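Local coordinates for protein phosphate transporter (Thermotoga maritima MSB8, PDB 6L85) that probably carries phosphate into the cell in a sodium-dependent way, and is related to the human SLC20 solute carriers, at residues Phe16-Gly19 and Ala20-Ala24; Ser91-Ile94 and Leu95-Thr98; Val349-Gly352 and Ala353-Val357. One frame throughout, in Å; residues are numbered along the deposited sequence.

Contact 1: Phe16-Gly19 and Ala20-Ala24; sequences FSIG and ANDVA. With NA (sodium ion), chain Q.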
loop_
_atom_site.group_PDB
_atom_site.type_symbol
_atom_site.label_atom_id
_atom_site.label_comp_id
_atom_site.label_asym_id
_atom_site.label_seq_id
_atom_site.Cartn_x
_atom_site.Cartn_y
_atom_site.Cartn_z
ATOM N N PHE B 16 -14.713 -7.222 -15.858
ATOM C CA PHE B 16 -15.848 -6.368 -15.519
ATOM C C PHE B 16 -16.965 -7.174 -14.860
ATOM O O PHE B 16 -17.528 -6.759 -13.834
ATOM C CB PHE B 16 -16.338 -5.677 -16.796
ATOM C CG PHE B 16 -17.388 -4.636 -16.558
ATOM C CD1 PHE B 16 -18.717 -4.993 -16.428
ATOM C CD2 PHE B 16 -17.043 -3.296 -16.461
ATOM C CE1 PHE B 16 -19.693 -4.043 -16.194
ATOM C CE2 PHE B 16 -18.016 -2.334 -16.236
ATOM C CZ PHE B 16 -19.346 -2.716 -16.093
ATOM N N SER B 17 -17.283 -8.352 -15.428
ATOM C CA SER B 17 -18.366 -9.174 -14.885
ATOM C C SER B 17 -18.018 -9.709 -13.500
ATOM O O SER B 17 -18.893 -9.790 -12.621
ATOM C CB SER B 17 -18.706 -10.304 -15.875
ATOM O OG SER B 17 -17.890 -11.457 -15.717
ATOM N N ILE B 18 -16.740 -10.030 -13.269
ATOM C CA ILE B 18 -16.303 -10.443 -11.929
ATOM C C ILE B 18 -16.523 -9.319 -10.910
ATOM O O ILE B 18 -17.087 -9.535 -9.825
ATOM C CB ILE B 18 -14.825 -10.880 -11.962
ATOM C CG1 ILE B 18 -14.638 -12.135 -12.816
ATOM C CG2 ILE B 18 -14.282 -11.078 -10.559
ATOM C CD1 ILE B 18 -13.175 -12.451 -13.156
ATOM N N GLY B 19 -16.030 -8.112 -11.222
ATOM C CA GLY B 19 -16.213 -7.002 -10.295
ATOM C C GLY B 19 -17.680 -6.765 -9.982
ATOM O O GLY B 19 -18.067 -6.627 -8.809
ATOM N N ALA B 20 -18.522 -6.802 -11.025
ATOM C CA ALA B 20 -19.954 -6.570 -10.874
ATOM C C ALA B 20 -20.598 -7.596 -9.953
ATOM O O ALA B 20 -21.385 -7.238 -9.061
ATOM C CB ALA B 20 -20.627 -6.595 -12.247
ATOM N N ASN B 21 -20.285 -8.891 -10.151
ATOM C CA ASN B 21 -20.958 -9.911 -9.351
ATOM C C ASN B 21 -20.411 -10.016 -7.941
ATOM O O ASN B 21 -21.151 -10.390 -7.021
ATOM C CB ASN B 21 -20.851 -11.300 -10.001
ATOM C CG ASN B 21 -21.966 -12.241 -9.538
ATOM O OD1 ASN B 21 -21.790 -13.065 -8.616
ATOM N ND2 ASN B 21 -23.132 -12.092 -10.157
ATOM N N ASP B 22 -19.126 -9.739 -7.744
ATOM C CA ASP B 22 -18.489 -10.113 -6.494
ATOM C C ASP B 22 -18.217 -8.969 -5.527
ATOM O O ASP B 22 -17.781 -9.255 -4.404
ATOM C CB ASP B 22 -17.154 -10.819 -6.765
ATOM C CG ASP B 22 -17.323 -12.225 -7.343
ATOM O OD1 ASP B 22 -18.460 -12.677 -7.538
ATOM O OD2 ASP B 22 -16.301 -12.871 -7.614
ATOM N N VAL B 23 -18.409 -7.693 -5.908
ATOM C CA VAL B 23 -18.138 -6.660 -4.899
ATOM C C VAL B 23 -18.966 -6.893 -3.628
ATOM O O VAL B 23 -18.465 -6.687 -2.505
ATOM C CB VAL B 23 -18.333 -5.243 -5.492
ATOM C CG1 VAL B 23 -19.759 -5.016 -5.976
ATOM C CG2 VAL B 23 -17.894 -4.169 -4.479
ATOM N N ALA B 24 -20.186 -7.426 -3.770
ATOM C CA ALA B 24 -21.002 -7.792 -2.604
ATOM C C ALA B 24 -20.244 -8.665 -1.609
ATOM O O ALA B 24 -20.394 -8.480 -0.391
ATOM C CB ALA B 24 -22.281 -8.509 -3.044
HETATM NA NA NA Q . -20.147 -14.110 -6.892
HETATM O O HOH W 1 -21.263 -12.607 -5.421
#

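Contact 2: Ser91-Ile94 and Leu95-Thr98; sequences SFWI and LIAT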
loop_
_atom_site.group_PDB
_atom_site.type_symbol
_atom_site.label_atom_id
_atom_site.label_comp_id
_atom_site.label_asym_id
_atom_site.label_seq_id
_atom_site.Cartn_x
_atom_site.Cartn_y
_atom_site.Cartn_z
ATOM N N SER B 91 -18.228 -15.087 -19.204
ATOM C CA SER B 91 -18.730 -13.715 -19.140
ATOM C C SER B 91 -20.226 -13.677 -19.363
ATOM O O SER B 91 -20.955 -12.976 -18.650
ATOM C CB SER B 91 -18.047 -12.851 -20.200
ATOM O OG SER B 91 -16.691 -12.680 -19.880
ATOM N N PHE B 92 -20.692 -14.407 -20.386
ATOM C CA PHE B 92 -22.113 -14.433 -20.702
ATOM C C PHE B 92 -22.931 -14.862 -19.495
ATOM O O PHE B 92 -23.886 -14.175 -19.092
ATOM C CB PHE B 92 -22.372 -15.380 -21.880
ATOM C CG PHE B 92 -23.811 -15.466 -22.257
ATOM C CD1 PHE B 92 -24.399 -14.451 -22.993
ATOM C CD2 PHE B 92 -24.593 -16.518 -21.821
ATOM C CE1 PHE B 92 -25.740 -14.497 -23.321
ATOM C CE2 PHE B 92 -25.947 -16.573 -22.150
ATOM C CZ PHE B 92 -26.515 -15.569 -22.904
ATOM N N TRP B 93 -22.573 -15.999 -18.896
ATOM C CA TRP B 93 -23.407 -16.474 -17.791
ATOM C C TRP B 93 -23.261 -15.595 -16.542
ATOM O O TRP B 93 -24.248 -15.378 -15.820
ATOM C CB TRP B 93 -23.115 -17.947 -17.506
ATOM C CG TRP B 93 -23.710 -18.753 -18.594
ATOM C CD1 TRP B 93 -23.047 -19.381 -19.619
ATOM C CD2 TRP B 93 -25.104 -18.947 -18.839
ATOM N NE1 TRP B 93 -23.946 -19.979 -20.463
ATOM C CE2 TRP B 93 -25.215 -19.731 -20.011
ATOM C CE3 TRP B 93 -26.273 -18.552 -18.174
ATOM C CZ2 TRP B 93 -26.447 -20.133 -20.526
ATOM C CZ3 TRP B 93 -27.496 -18.943 -18.691
ATOM C CH2 TRP B 93 -27.573 -19.731 -19.855
ATOM N N ILE B 94 -22.055 -15.074 -16.270
ATOM C CA ILE B 94 -21.890 -14.175 -15.126
ATOM C C ILE B 94 -22.783 -12.954 -15.298
ATOM O O ILE B 94 -23.442 -12.513 -14.358
ATOM C CB ILE B 94 -20.422 -13.734 -14.936
ATOM C CG1 ILE B 94 -19.426 -14.903 -14.813
ATOM C CG2 ILE B 94 -20.324 -12.813 -13.712
ATOM C CD1 ILE B 94 -19.696 -15.783 -13.661
ATOM N N LEU B 95 -22.806 -12.382 -16.501
ATOM C CA LEU B 95 -23.583 -11.170 -16.727
ATOM C C LEU B 95 -25.084 -11.442 -16.650
ATOM O O LEU B 95 -25.835 -10.603 -16.143
ATOM C CB LEU B 95 -23.207 -10.553 -18.072
ATOM C CG LEU B 95 -21.825 -9.874 -18.080
ATOM C CD1 LEU B 95 -21.434 -9.402 -19.461
ATOM C CD2 LEU B 95 -21.790 -8.725 -17.095
ATOM N N ILE B 96 -25.543 -12.604 -17.141
ATOM C CA ILE B 96 -26.956 -12.962 -16.992
ATOM C C ILE B 96 -27.320 -13.012 -15.512
ATOM O O ILE B 96 -28.276 -12.357 -15.047
ATOM C CB ILE B 96 -27.244 -14.308 -17.688
ATOM C CG1 ILE B 96 -27.279 -14.155 -19.207
ATOM C CG2 ILE B 96 -28.538 -14.932 -17.181
ATOM C CD1 ILE B 96 -28.100 -12.995 -19.680
ATOM N N ALA B 97 -26.530 -13.757 -14.739
ATOM C CA ALA B 97 -26.803 -13.861 -13.312
ATOM C C ALA B 97 -26.779 -12.487 -12.650
ATOM O O ALA B 97 -27.668 -12.155 -11.857
ATOM C CB ALA B 97 -25.802 -14.805 -12.648
ATOM N N THR B 98 -25.764 -11.674 -12.958
ATOM C CA THR B 98 -25.686 -10.350 -12.353
ATOM C C THR B 98 -26.926 -9.541 -12.690
ATOM O O THR B 98 -27.522 -8.907 -11.810
ATOM C CB THR B 98 -24.423 -9.610 -12.814
ATOM O OG1 THR B 98 -23.258 -10.331 -12.400
ATOM C CG2 THR B 98 -24.372 -8.180 -12.218
#

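Contact 3: Val349-Gly352 and Ala353-Val357; sequences VVVG and AVTGV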
loop_
_atom_site.group_PDB
_atom_site.type_symbol
_atom_site.label_atom_id
_atom_site.label_comp_id
_atom_site.label_asym_id
_atom_site.label_seq_id
_atom_site.Cartn_x
_atom_site.Cartn_y
_atom_site.Cartn_z
ATOM N N VAL B 349 -17.288 -19.093 -0.015
ATOM C CA VAL B 349 -16.573 -18.912 1.246
ATOM C C VAL B 349 -17.293 -17.898 2.124
ATOM O O VAL B 349 -17.368 -18.069 3.344
ATOM C CB VAL B 349 -15.110 -18.507 1.005
ATOM C CG1 VAL B 349 -14.457 -18.075 2.311
ATOM C CG2 VAL B 349 -14.334 -19.682 0.376
ATOM N N VAL B 350 -17.833 -16.827 1.532
ATOM C CA VAL B 350 -18.543 -15.856 2.357
ATOM C C VAL B 350 -19.770 -16.514 2.968
ATOM O O VAL B 350 -20.058 -16.350 4.159
ATOM C CB VAL B 350 -18.936 -14.602 1.547
ATOM C CG1 VAL B 350 -19.699 -13.665 2.443
ATOM C CG2 VAL B 350 -17.744 -13.874 1.067
ATOM N N VAL B 351 -20.522 -17.245 2.140
ATOM C CA VAL B 351 -21.688 -17.978 2.625
ATOM C C VAL B 351 -21.296 -18.895 3.782
ATOM O O VAL B 351 -21.965 -18.942 4.820
ATOM C CB VAL B 351 -22.334 -18.765 1.473
ATOM C CG1 VAL B 351 -23.244 -19.875 2.023
ATOM C CG2 VAL B 351 -23.091 -17.822 0.561
ATOM N N GLY B 352 -20.194 -19.629 3.623
ATOM C CA GLY B 352 -19.717 -20.467 4.708
ATOM C C GLY B 352 -19.430 -19.682 5.974
ATOM O O GLY B 352 -19.815 -20.088 7.071
ATOM N N ALA B 353 -18.726 -18.554 5.841
ATOM C CA ALA B 353 -18.369 -17.768 7.016
ATOM C C ALA B 353 -19.622 -17.267 7.737
ATOM O O ALA B 353 -19.699 -17.295 8.975
ATOM C CB ALA B 353 -17.464 -16.603 6.601
ATOM N N VAL B 354 -20.616 -16.822 6.966
ATOM C CA VAL B 354 -21.884 -16.379 7.538
ATOM C C VAL B 354 -22.543 -17.518 8.318
ATOM O O VAL B 354 -22.974 -17.338 9.465
ATOM C CB VAL B 354 -22.812 -15.835 6.434
ATOM C CG1 VAL B 354 -24.224 -15.634 6.981
ATOM C CG2 VAL B 354 -22.280 -14.525 5.875
ATOM N N THR B 355 -22.621 -18.715 7.714
ATOM C CA THR B 355 -23.255 -19.822 8.428
ATOM C C THR B 355 -22.461 -20.190 9.675
ATOM O O THR B 355 -23.035 -20.637 10.673
ATOM C CB THR B 355 -23.445 -21.053 7.523
ATOM O OG1 THR B 355 -22.216 -21.767 7.389
ATOM C CG2 THR B 355 -23.938 -20.661 6.154
ATOM N N GLY B 356 -21.150 -19.962 9.658
ATOM C CA GLY B 356 -20.339 -20.265 10.825
ATOM C C GLY B 356 -20.527 -19.289 11.975
ATOM O O GLY B 356 -20.356 -19.663 13.141
ATOM N N VAL B 357 -20.833 -18.019 11.684
ATOM C CA VAL B 357 -21.091 -17.105 12.803
ATOM C C VAL B 357 -22.527 -17.154 13.283
ATOM O O VAL B 357 -22.860 -16.502 14.284
ATOM C CB VAL B 357 -20.853 -15.604 12.545
ATOM C CG1 VAL B 357 -19.379 -15.301 12.457
ATOM C CG2 VAL B 357 -21.653 -15.121 11.333
#

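Contact 1: Phe16-Gly19 and Ala20-Ala24
This is a local contact along two and a half largely buried turns of helix 2-32, where the main-chain carbonyls of Phe16-Gly19 anchor Ala20-Val23 and so set the two sodium ligands Asn21 and Asp22. Each of the four carbonyls takes the main-chain N-H four residues on. Ala20 N donates to Phe16 O at 3.0 Å, and Asn21 N is held equally closely by Ser17 O. The bonds made by Asp22 N to Ile18 O and by Val23 N to Gly19 O are more bent, with an N-H...O angle of 143° in the first case. Val23 N still comes within 3.1 Å of Gly19 O.

Gly19 to Ala24 belongs to the GANDVAN motif found in this family and present twice in this chain; its second copy brings Asn257 and Asp258, ligands of another sodium ion. Here Asn21 OD1 binds the ion at 2.6 Å and Asp22 OD1 binds it at 2.3 Å. A water on the same ion also donates to Asn21 O, and Val104 O and Thr347 OG1 complete the shell. Asn21 CG lies anti to its own main-chain nitrogen (chi1 -157°), whereas Asp22 CG turns back beside its nitrogen (chi1 -72°), consistent with two consecutive side chains meeting at one ion. Hydrogen bonds from Asn21 ND2 to Tyr102 O and Thr98 OG1 fix the rotation of the side-chain amide and leave OD1 facing the metal. Asp22 OD2 is hydrogen-bonded to His254 NE2, and Ile18 CG2 lies 4.0 Å from Asp22 OD2, a methyl packed against a charged oxygen. A bound phosphate ion lies about 3 Å from the Asp22 side chain, nearest atoms, consistent with a substrate pocket at this part of the helix.

Contact 2: Ser91-Ile94 and Leu95-Thr98
The Phe92 ring carries Ile96 CG1 over one face, 4.0 Å above its plane and shifted toward the rim, while Trp93 CD1 sits at its edge, in plane. In turn Phe92 CD2 lies 3.7 Å above one face of the Trp93 indole, again off centre, and Ile96 CB approaches that indole obliquely. The Ile96 contact with Phe92 is a CH-pi interaction between side chains that run alongside each other, CG1 standing 4.2 Å from the ring centroid and 19° off its normal. Phe92 CG is anti to the main-chain nitrogen (chi1 180°), which lays the ring beside the isoleucine one turn later.

On another side of the helix, Ile94 O accepts two donors from Thr98: the main-chain N at 2.8 Å and the hydroxyl OG1 at 2.9 Å, the latter from above the carbonyl plane. Through its bond with Asn21, OG1 is also second-shell to a sodium site. A valine here would lose the hydroxyl, and Ile94 O would probably keep only the main-chain N-H while Asn21 ND2, left with Tyr102 O, would be less firmly set. Ser91, Ile94 and Leu95 press on helix 2-32, and Ile94 also meets Thr106 and Ser109 of helix 106-121, while Trp93 packs against Ile381, Thr384 and Val385 of helix 368-400 and hydrogen-bonds through NE1 to Thr388 OG1.

Contact 3: Val349-Gly352 and Ala353-Val357
Val354 folds its CG2 branch back over the preceding turn, 3.3 Å from Val350 O and 4.4 Å from Val350 CG1, a loose apolar meeting of two valines on the same flank of helix 346-357. With CG1 trans to the amide nitrogen (chi1 169°), CG2 is the branch left beside that nitrogen, close to the carbonyl which the nitrogen bonds. That main-chain bond, Val354 N to Val350 O, is 2.9 Å long.

One residue on, Thr355 sits on the surface and returns its hydroxyl to the backbone. Its chi1 of 79° places OG1 between nitrogen and carbonyl carbon, where it donates to Gly352 O at 2.9 Å, only three residues back. Gly356 N donates to the same oxygen over the same distance, so Gly352 O is gripped twice, by a side chain and by the main chain. The Thr355 N-H goes to Val351 O instead, 3.0 Å from N, and the methyl Thr355 CG2 is modelled only 2.9 Å from Val351 O, a spacing so short that its detail is doubtful. Val357 N continues the pattern onto Ala353 O.

Val350 and Ala353 rest on Thr330, and Val357 on Thr325 and Val326, all of helix 320-339, while Ala353 O also accepts from Ser150 OG of helix 129-162. The loop between helices 320-339 and 346-357 holds the sodium ligand Ile344, and Thr347 at the start of the second helix binds another sodium ion. This is consistent with a helix-loop-helix pair whose loop and following helix start supply sodium ligands, as Val104 in the loop and Thr107 at the start of helix 106-121 do after helix 76-99.

Contacts 1 and 2 lie side by side, their centres 10 Å apart, and they touch directly: the probable hydrogen bond from Asn21 ND2 to Thr98 OG1 measures 2.9 Å, while Ser17 OG packs 3.4 Å from Ile94 CG2. Contact 2 thus lends Asn21 a second-shell partner. Contact 3 touches neither; its centre is 19 Å from that of contact 1, though the nearest atoms are about 6 Å apart, and 24 Å from that of contact 2. What joins it to contact 1 is the ion: Thr347, just ahead of 349-352, shares that sodium with Asn21 and Asp22.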